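Long-range contacts in serine protease MT3772 (Mycobacterium tuberculosis, PDB 3K6Y), which probably cleaves proteins as a membrane-associated serine endopeptidase and helps the tubercle bacillus to withstand oxidative stress and acid: residues A[63-68]-A[112-118]; A[135-139]-A[178-182]; A[170-176]-A[207-213]. All coordinates share one frame; numbering follows the deposited sequence.

Contact 1. Residues A[63-68]-A[112-118]; sequences FVISPD and HLPPPPL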
loop_
_atom_site.group_PDB
_atom_site.type_symbol
_atom_site.label_atom_id
_atom_site.label_comp_id
_atom_site.label_asym_id
_atom_site.label_seq_id
_atom_site.Cartn_x
_atom_site.Cartn_y
_atom_site.Cartn_z
ATOM N N PHE A 63 -1.766 -3.559 -21.064
ATOM C CA PHE A 63 -2.532 -3.772 -22.284
ATOM C C PHE A 63 -3.980 -3.367 -22.055
ATOM O O PHE A 63 -4.483 -3.393 -20.927
ATOM C CB PHE A 63 -2.401 -5.223 -22.812
ATOM C CG PHE A 63 -2.819 -6.265 -21.818
ATOM C CD1 PHE A 63 -4.085 -6.852 -21.872
ATOM C CD2 PHE A 63 -1.949 -6.663 -20.797
ATOM C CE1 PHE A 63 -4.474 -7.795 -20.926
ATOM C CE2 PHE A 63 -2.328 -7.596 -19.856
ATOM C CZ PHE A 63 -3.589 -8.178 -19.918
ATOM N N VAL A 64 -4.638 -2.993 -23.146
ATOM C CA VAL A 64 -6.013 -2.530 -23.069
ATOM C C VAL A 64 -6.945 -3.722 -22.852
ATOM O O VAL A 64 -6.947 -4.683 -23.630
ATOM C CB VAL A 64 -6.399 -1.757 -24.332
ATOM C CG1 VAL A 64 -7.804 -1.207 -24.194
ATOM C CG2 VAL A 64 -5.415 -0.629 -24.599
ATOM N N ILE A 65 -7.739 -3.656 -21.780
ATOM C CA ILE A 65 -8.698 -4.727 -21.472
ATOM C C ILE A 65 -10.148 -4.354 -21.777
ATOM O O ILE A 65 -11.002 -5.230 -21.872
ATOM C CB ILE A 65 -8.575 -5.190 -20.008
ATOM C CG1 ILE A 65 -8.616 -4.009 -19.017
ATOM C CG2 ILE A 65 -7.321 -6.046 -19.846
ATOM C CD1 ILE A 65 -8.827 -4.410 -17.565
ATOM N N SER A 66 -10.415 -3.065 -21.912
ATOM C CA SER A 66 -11.753 -2.562 -22.233
ATOM C C SER A 66 -11.476 -1.093 -22.609
ATOM O O SER A 66 -10.442 -0.546 -22.238
ATOM C CB SER A 66 -12.648 -2.692 -21.007
ATOM O OG SER A 66 -14.020 -2.502 -21.327
ATOM N N PRO A 67 -12.389 -0.421 -23.336
ATOM C CA PRO A 67 -12.060 0.984 -23.657
ATOM C C PRO A 67 -11.647 1.812 -22.427
ATOM O O PRO A 67 -12.308 1.734 -21.374
ATOM C CB PRO A 67 -13.353 1.496 -24.311
ATOM C CG PRO A 67 -13.890 0.229 -24.990
ATOM C CD PRO A 67 -13.631 -0.884 -23.987
ATOM N N ASP A 68 -10.538 2.540 -22.544
ATOM C CA ASP A 68 -10.085 3.397 -21.450
ATOM C C ASP A 68 -9.705 2.639 -20.181
ATOM O O ASP A 68 -9.655 3.238 -19.097
ATOM C CB ASP A 68 -11.066 4.524 -21.162
ATOM C CG ASP A 68 -11.202 5.498 -22.303
ATOM O OD1 ASP A 68 -10.534 5.348 -23.338
ATOM O OD2 ASP A 68 -11.968 6.464 -22.110
ATOM N N HIS A 112 -9.815 8.568 -22.890
ATOM C CA HIS A 112 -9.558 8.895 -24.298
ATOM C C HIS A 112 -8.376 8.135 -24.894
ATOM O O HIS A 112 -7.699 8.614 -25.808
ATOM C CB HIS A 112 -9.419 10.412 -24.485
ATOM C CG HIS A 112 -10.522 11.193 -23.840
ATOM N ND1 HIS A 112 -10.305 12.093 -22.820
ATOM C CD2 HIS A 112 -11.862 11.145 -24.022
ATOM C CE1 HIS A 112 -11.462 12.599 -22.429
ATOM N NE2 HIS A 112 -12.424 12.041 -23.145
ATOM N N LEU A 113 -8.162 6.908 -24.432
ATOM C CA LEU A 113 -7.086 6.069 -24.929
ATOM C C LEU A 113 -7.547 5.448 -26.264
ATOM O O LEU A 113 -8.528 4.719 -26.293
ATOM C CB LEU A 113 -6.794 4.990 -23.903
ATOM C CG LEU A 113 -5.694 4.006 -24.284
ATOM C CD1 LEU A 113 -4.364 4.715 -24.501
ATOM C CD2 LEU A 113 -5.624 2.974 -23.182
ATOM N N PRO A 114 -6.856 5.741 -27.382
ATOM C CA PRO A 114 -7.386 5.251 -28.668
ATOM C C PRO A 114 -7.469 3.749 -28.952
ATOM O O PRO A 114 -8.437 3.323 -29.550
ATOM C CB PRO A 114 -6.505 5.959 -29.719
ATOM C CG PRO A 114 -6.008 7.169 -29.007
ATOM C CD PRO A 114 -5.744 6.684 -27.583
ATOM N N PRO A 115 -6.454 2.942 -28.592
ATOM C CA PRO A 115 -6.507 1.560 -29.076
ATOM C C PRO A 115 -7.610 0.687 -28.492
ATOM O O PRO A 115 -8.063 0.909 -27.366
ATOM C CB PRO A 115 -5.135 0.995 -28.730
ATOM C CG PRO A 115 -4.608 1.874 -27.676
ATOM C CD PRO A 115 -5.176 3.237 -27.924
ATOM N N PRO A 116 -8.004 -0.353 -29.243
ATOM C CA PRO A 116 -9.081 -1.210 -28.805
ATOM C C PRO A 116 -8.604 -2.244 -27.783
ATOM O O PRO A 116 -7.404 -2.494 -27.645
ATOM C CB PRO A 116 -9.491 -1.916 -30.109
ATOM C CG PRO A 116 -8.182 -2.071 -30.840
ATOM C CD PRO A 116 -7.488 -0.759 -30.570
ATOM N N PRO A 117 -9.550 -2.874 -27.078
ATOM C CA PRO A 117 -9.172 -3.896 -26.127
ATOM C C PRO A 117 -8.749 -5.191 -26.778
ATOM O O PRO A 117 -9.123 -5.498 -27.926
ATOM C CB PRO A 117 -10.455 -4.142 -25.330
ATOM C CG PRO A 117 -11.584 -3.695 -26.224
ATOM C CD PRO A 117 -11.003 -2.607 -27.094
ATOM N N LEU A 118 -8.004 -5.959 -25.999
ATOM C CA LEU A 118 -7.709 -7.355 -26.299
ATOM C C LEU A 118 -8.655 -8.234 -25.516
ATOM O O LEU A 118 -9.116 -7.833 -24.456
ATOM C CB LEU A 118 -6.269 -7.703 -25.911
ATOM C CG LEU A 118 -5.216 -6.818 -26.586
ATOM C CD1 LEU A 118 -3.843 -7.242 -26.132
ATOM C CD2 LEU A 118 -5.309 -6.877 -28.105
HETATM O O HOH W 1 -10.068 -7.884 -21.804
HETATM O O HOH W 2 -8.900 2.368 -24.912
HETATM O O HOH W 3 -11.442 5.863 -25.729
#
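Val64 lies in the crook of the proline-rich run 113-117, its branches turned to different parts of it. CB sits against the carbonyl oxygen of Pro116. CG1, anti to the backbone N (chi1 -176°), lies 3.6 Å from Pro117 CA, while the same rotation sends CG2 the other way, to meet Leu113 CD2 tip to tip at 3.9 Å and to cross the Pro115 ring at about a right angle. The carbonyl of Val64 closes this end: Leu118 N gives its hydrogen to Val64 O at 2.9 Å, almost straight at 176°. Four prolines in a row have no N-H to offer, and Leu118 brings the first one after them. Beside it, Leu118 CD1 reaches Phe63 CB.

At the other end Asp68 holds the start of the run with one carboxylate. OD1 accepts Leu113 N at 3.0 Å and OD2 accepts His112 N at 3.1 Å; both donors come from above the carboxylate plane, so the group lies across the two consecutive amides. Water bridges the middle of the contact, where the prolines offer carbonyls but no N-H. One molecule accepts from Asp68 N at 2.9 Å and gives its two protons to the carbonyl oxygens of Leu113 and Pro115; another, at the Leu118 end, links Ile65 O with Leu118 O.

Further out, Ser43 OG bonds Pro116 O, Val64 shares a backbone hydrogen bond with Ser43, and Leu113 rests on Val70 and Phe92. The case illustrates how an irregular segment is fixed at two polar ends with apolar packing between. Here the segment belongs to the connection that leads from the last strand of the first barrel to the second, as in the two-barrel fold of chymotrypsin-like proteases.

Contact 2. Residues A[135-139]-A[178-182]; sequences GYPGG and VEQGD
Pro137 and Gly138 pack against the type II beta turn from Glu179 to Asp182, the bend that precedes Ser183 in the Gly-Asp-Ser-Gly sequence of trypsin-like proteases. In relatives the amides of the glycine and serine of this sequence make the oxyanion hole, and Gly181 probably serves here in the same way. The carbonyl of the turn's central peptide is taken up: Gly138 N bonds Gln180 O at 2.8 Å and 165°, and Pro137 CA adds a C-H contact to the same oxygen at 3.3 Å. This double hold would help to fix the direction of the peptide between Gln180 and Gly181.

Glu179 has CG anti to its own carbonyl carbon (chi1 -63°), runs on extended, and then brings its carboxylate (chi3 69°) obliquely across the Pro137 ring, with OE1 3.6 Å from Pro137 CB and OE2 3.7 Å from Pro137 CG. Glu179 CB also packs on Pro137 CB. The CB of Tyr136 points away from the turn, and its hydroxyl bonds the carbonyl of Val44. The carbonyl oxygen of Tyr136 stays behind, next to Gly181 CA, where the lack of a side chain permits the close fit.

Asp182 splits its carboxylate between the two segments. OD2 accepts Glu179 N at 2.9 Å on its anti side, a bond across the turn that probably limits the rotation of the group, whereas OD1 faces the neighbouring segment, 3.8 Å from Pro137 CD and 3.6 Å from Gly135 CA.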
loop_
_atom_site.group_PDB
_atom_site.type_symbol
_atom_site.label_atom_id
_atom_site.label_comp_id
_atom_site.label_asym_id
_atom_site.label_seq_id
_atom_site.Cartn_x
_atom_site.Cartn_y
_atom_site.Cartn_z
ATOM N N GLY A 135 6.005 -6.557 -25.037
ATOM C CA GLY A 135 6.287 -5.538 -24.040
ATOM C C GLY A 135 7.372 -4.575 -24.435
ATOM O O GLY A 135 7.756 -4.493 -25.607
ATOM N N TYR A 136 7.846 -3.827 -23.444
ATOM C CA TYR A 136 8.791 -2.741 -23.660
ATOM C C TYR A 136 10.038 -2.919 -22.793
ATOM O O TYR A 136 10.212 -2.219 -21.784
ATOM C CB TYR A 136 8.116 -1.398 -23.372
ATOM C CG TYR A 136 6.994 -1.084 -24.328
ATOM C CD1 TYR A 136 7.223 -0.323 -25.476
ATOM C CD2 TYR A 136 5.694 -1.530 -24.082
ATOM C CE1 TYR A 136 6.185 -0.022 -26.363
ATOM C CE2 TYR A 136 4.680 -1.267 -24.964
ATOM C CZ TYR A 136 4.910 -0.503 -26.078
ATOM O OH TYR A 136 3.888 -0.224 -26.956
ATOM N N PRO A 137 10.922 -3.848 -23.186
ATOM C CA PRO A 137 12.161 -4.064 -22.420
ATOM C C PRO A 137 12.935 -2.767 -22.236
ATOM O O PRO A 137 13.086 -1.992 -23.172
ATOM C CB PRO A 137 12.967 -5.009 -23.315
ATOM C CG PRO A 137 11.956 -5.730 -24.149
ATOM C CD PRO A 137 10.821 -4.738 -24.361
ATOM N N GLY A 138 13.395 -2.534 -21.011
ATOM C CA GLY A 138 14.222 -1.363 -20.712
ATOM C C GLY A 138 13.514 -0.034 -20.862
ATOM O O GLY A 138 14.167 1.020 -20.891
ATOM N N GLY A 139 12.181 -0.060 -20.936
ATOM C CA GLY A 139 11.414 1.152 -21.220
ATOM C C GLY A 139 11.616 1.669 -22.634
ATOM O O GLY A 139 11.264 2.816 -22.936
ATOM N N VAL A 178 12.543 -13.454 -20.795
ATOM C CA VAL A 178 11.761 -12.300 -20.324
ATOM C C VAL A 178 12.737 -11.238 -19.823
ATOM O O VAL A 178 13.724 -11.550 -19.130
ATOM C CB VAL A 178 10.760 -12.715 -19.218
ATOM C CG1 VAL A 178 9.982 -11.489 -18.677
ATOM C CG2 VAL A 178 9.789 -13.764 -19.743
ATOM N N GLU A 179 12.490 -9.988 -20.190
ATOM C CA GLU A 179 13.416 -8.894 -19.897
ATOM C C GLU A 179 12.767 -7.899 -18.960
ATOM O O GLU A 179 11.544 -7.764 -18.925
ATOM C CB GLU A 179 13.801 -8.166 -21.183
ATOM C CG GLU A 179 14.560 -9.024 -22.213
ATOM C CD GLU A 179 14.882 -8.244 -23.468
ATOM O OE1 GLU A 179 15.730 -7.325 -23.374
ATOM O OE2 GLU A 179 14.315 -8.558 -24.545
ATOM N N GLN A 180 13.586 -7.171 -18.215
ATOM C CA GLN A 180 13.106 -6.089 -17.373
ATOM C C GLN A 180 12.395 -5.093 -18.261
ATOM O O GLN A 180 12.942 -4.628 -19.265
ATOM C CB GLN A 180 14.263 -5.397 -16.658
ATOM C CG GLN A 180 14.932 -6.242 -15.590
ATOM C CD GLN A 180 15.984 -5.456 -14.835
ATOM O OE1 GLN A 180 16.556 -4.497 -15.360
ATOM N NE2 GLN A 180 16.238 -5.852 -13.590
ATOM N N GLY A 181 11.164 -4.779 -17.874
ATOM C CA GLY A 181 10.285 -3.905 -18.652
ATOM C C GLY A 181 9.141 -4.656 -19.290
ATOM O O GLY A 181 8.140 -4.044 -19.660
ATOM N N ASP A 182 9.254 -5.979 -19.371
ATOM C CA ASP A 182 8.170 -6.816 -19.899
ATOM C C ASP A 182 7.027 -7.009 -18.892
ATOM O O ASP A 182 5.917 -7.367 -19.292
ATOM C CB ASP A 182 8.664 -8.219 -20.300
ATOM C CG ASP A 182 9.349 -8.271 -21.667
ATOM O OD1 ASP A 182 8.917 -7.536 -22.589
ATOM O OD2 ASP A 182 10.269 -9.128 -21.821
#

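Contact 3. Residues A[170-176]-A[207-213]; sequences DVYTIRA and ETGFVLT
Arg175 and Glu207 close one end of an antiparallel strand pair, and the arginine can be followed outward atom by atom. Its CB lies near the carbonyl oxygen of Glu207; CG and CD, in a chain fully extended as far as NE, pass OE2 of the same residue at 3.5 and 3.8 Å. NE then bonds Glu207 OE2 at 2.9 Å and 162°, and NH2 bonds Glu207 OE1 at 3.1 Å. The grip is a side-on, two-nitrogen salt bridge, but a skewed one: the guanidinium and carboxylate planes are 66° apart, and OE2 is met from above its plane. NH1 turns to the carbonyl of Val24, which should leave the head group little freedom to rotate.

Between the ends, paired backbone bonds join Tyr172 with Val211 and Ile174 with Gly209. On the face that carries Tyr172, Ile174 and Val211, Ile174 CD1 meets Val211 CG2 at 3.9 Å. At the far end Thr213 CG2 lies over the Tyr172 ring, 4.0 Å from its centroid in a CH-pi contact, while Thr213 OG1, at the N-cap position, caps Glu216 N of the helix 214-218.

Strand 167-175 has strand 143-157 on its other side, and strand 208-213 has 194-201. The order across the sheet is that of the six-stranded Greek-key barrel, the second of the two in a chymotrypsin-like protease.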
loop_
_atom_site.group_PDB
_atom_site.type_symbol
_atom_site.label_atom_id
_atom_site.label_comp_id
_atom_site.label_asym_id
_atom_site.label_seq_id
_atom_site.Cartn_x
_atom_site.Cartn_y
_atom_site.Cartn_z
ATOM N N ASP A 170 -2.522 -19.242 -9.911
ATOM C CA ASP A 170 -2.368 -20.009 -11.154
ATOM C C ASP A 170 -1.473 -19.235 -12.118
ATOM O O ASP A 170 -1.752 -18.079 -12.453
ATOM C CB ASP A 170 -3.727 -20.254 -11.822
ATOM C CG ASP A 170 -4.626 -21.187 -11.030
ATOM O OD1 ASP A 170 -4.120 -22.068 -10.317
ATOM O OD2 ASP A 170 -5.858 -21.049 -11.148
ATOM N N VAL A 171 -0.414 -19.892 -12.572
ATOM C CA VAL A 171 0.569 -19.320 -13.463
ATOM C C VAL A 171 0.877 -20.262 -14.604
ATOM O O VAL A 171 0.674 -21.481 -14.472
ATOM C CB VAL A 171 1.865 -18.895 -12.719
ATOM C CG1 VAL A 171 1.521 -17.975 -11.544
ATOM C CG2 VAL A 171 2.672 -20.089 -12.284
ATOM N N TYR A 172 1.360 -19.712 -15.710
ATOM C CA TYR A 172 2.105 -20.514 -16.661
ATOM C C TYR A 172 3.581 -20.311 -16.427
ATOM O O TYR A 172 4.045 -19.183 -16.200
ATOM C CB TYR A 172 1.830 -20.101 -18.105
ATOM C CG TYR A 172 0.422 -20.298 -18.588
ATOM C CD1 TYR A 172 -0.086 -21.581 -18.835
ATOM C CD2 TYR A 172 -0.391 -19.203 -18.864
ATOM C CE1 TYR A 172 -1.376 -21.759 -19.312
ATOM C CE2 TYR A 172 -1.693 -19.375 -19.332
ATOM C CZ TYR A 172 -2.172 -20.651 -19.561
ATOM O OH TYR A 172 -3.443 -20.837 -20.031
ATOM N N THR A 173 4.331 -21.408 -16.515
ATOM C CA THR A 173 5.746 -21.289 -16.802
ATOM C C THR A 173 5.938 -21.354 -18.302
ATOM O O THR A 173 5.255 -22.130 -18.978
ATOM C CB THR A 173 6.560 -22.381 -16.114
ATOM O OG1 THR A 173 6.008 -23.655 -16.456
ATOM C CG2 THR A 173 6.496 -22.193 -14.603
ATOM N N ILE A 174 6.846 -20.535 -18.824
ATOM C CA ILE A 174 7.100 -20.472 -20.254
ATOM C C ILE A 174 8.602 -20.593 -20.468
ATOM O O ILE A 174 9.403 -20.280 -19.568
ATOM C CB ILE A 174 6.537 -19.171 -20.905
ATOM C CG1 ILE A 174 7.235 -17.924 -20.346
ATOM C CG2 ILE A 174 5.021 -19.118 -20.749
ATOM C CD1 ILE A 174 6.792 -16.643 -21.026
ATOM N N ARG A 175 8.969 -21.080 -21.649
ATOM C CA ARG A 175 10.331 -20.979 -22.091
ATOM C C ARG A 175 10.441 -19.688 -22.896
ATOM O O ARG A 175 9.784 -19.547 -23.936
ATOM C CB ARG A 175 10.730 -22.196 -22.936
ATOM C CG ARG A 175 12.170 -22.110 -23.341
ATOM C CD ARG A 175 12.693 -23.372 -23.965
ATOM N NE ARG A 175 14.086 -23.147 -24.329
ATOM C CZ ARG A 175 14.922 -24.089 -24.755
ATOM N NH1 ARG A 175 14.509 -25.338 -24.903
ATOM N NH2 ARG A 175 16.168 -23.750 -25.034
ATOM N N ALA A 176 11.225 -18.738 -22.393
ATOM C CA ALA A 176 11.407 -17.430 -23.026
ATOM C C ALA A 176 12.497 -16.663 -22.308
ATOM O O ALA A 176 12.814 -16.963 -21.162
ATOM C CB ALA A 176 10.111 -16.611 -22.931
ATOM N N GLU A 207 16.133 -19.565 -18.859
ATOM C CA GLU A 207 15.131 -19.349 -19.926
ATOM C C GLU A 207 13.708 -19.672 -19.515
ATOM O O GLU A 207 12.984 -20.272 -20.242
ATOM C CB GLU A 207 15.499 -20.182 -21.169
ATOM C CG GLU A 207 15.380 -19.459 -22.507
ATOM C CD GLU A 207 15.722 -20.367 -23.724
ATOM O OE1 GLU A 207 16.744 -21.042 -23.634
ATOM O OE2 GLU A 207 14.961 -20.384 -24.690
ATOM N N THR A 208 13.304 -19.220 -18.345
ATOM C CA THR A 208 11.966 -19.503 -17.843
ATOM C C THR A 208 11.316 -18.222 -17.381
ATOM O O THR A 208 11.900 -17.432 -16.633
ATOM C CB THR A 208 11.970 -20.554 -16.723
ATOM O OG1 THR A 208 12.336 -21.809 -17.301
ATOM C CG2 THR A 208 10.598 -20.737 -16.104
ATOM N N GLY A 209 10.106 -18.017 -17.876
ATOM C CA GLY A 209 9.291 -16.881 -17.452
ATOM C C GLY A 209 8.048 -17.344 -16.729
ATOM O O GLY A 209 7.637 -18.511 -16.843
ATOM N N PHE A 210 7.428 -16.399 -16.018
ATOM C CA PHE A 210 6.233 -16.663 -15.236
ATOM C C PHE A 210 5.144 -15.698 -15.659
ATOM O O PHE A 210 5.398 -14.489 -15.831
ATOM C CB PHE A 210 6.492 -16.454 -13.750
ATOM C CG PHE A 210 7.433 -17.459 -13.159
ATOM C CD1 PHE A 210 6.955 -18.684 -12.718
ATOM C CD2 PHE A 210 8.791 -17.201 -13.101
ATOM C CE1 PHE A 210 7.821 -19.636 -12.172
ATOM C CE2 PHE A 210 9.677 -18.151 -12.559
ATOM C CZ PHE A 210 9.181 -19.370 -12.111
ATOM N N VAL A 211 3.942 -16.246 -15.842
ATOM C CA VAL A 211 2.796 -15.525 -16.392
ATOM C C VAL A 211 1.563 -15.815 -15.551
ATOM O O VAL A 211 1.222 -16.989 -15.343
ATOM C CB VAL A 211 2.544 -15.982 -17.849
ATOM C CG1 VAL A 211 1.363 -15.240 -18.455
ATOM C CG2 VAL A 211 3.796 -15.795 -18.695
ATOM N N LEU A 212 0.876 -14.777 -15.053
ATOM C CA LEU A 212 -0.390 -15.019 -14.358
ATOM C C LEU A 212 -1.411 -15.465 -15.369
ATOM O O LEU A 212 -1.546 -14.838 -16.416
ATOM C CB LEU A 212 -0.908 -13.738 -13.705
ATOM C CG LEU A 212 -0.013 -13.054 -12.682
ATOM C CD1 LEU A 212 -0.548 -11.677 -12.326
ATOM C CD2 LEU A 212 0.132 -13.932 -11.426
ATOM N N THR A 213 -2.161 -16.525 -15.089
ATOM C CA THR A 213 -3.123 -16.966 -16.099
ATOM C C THR A 213 -4.289 -15.983 -16.265
ATOM O O THR A 213 -4.605 -15.206 -15.361
ATOM C CB THR A 213 -3.695 -18.376 -15.814
ATOM O OG1 THR A 213 -4.563 -18.302 -14.688
ATOM C CG2 THR A 213 -2.593 -19.419 -15.606
HETATM O O HOH W 4 -6.104 -20.508 -14.442
HETATM O O HOH W 5 13.182 -15.585 -18.779
#

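In the fold
The three contacts sample the two-barrel fold at different places around the predicted triad of His75, Asp104 and Ser183. Contact 2 is nearest the nucleophile, with Gly181 about 6 Å from the Ser183 side chain. Contact 3 comes near another member: the Leu212 side chain lies about 5 Å from that of Asp104. Contact 1 is more remote, its Phe63 side chain about 10 Å from that of Ser183. Contacts 2 and 3 alternate along the chain and touch, Val178 CG2 packing on Gly209 CA at 3.9 Å. Contact 1 closes before either opens; its centre is about 20 Å from that of contact 2 and about 24 Å from that of contact 3.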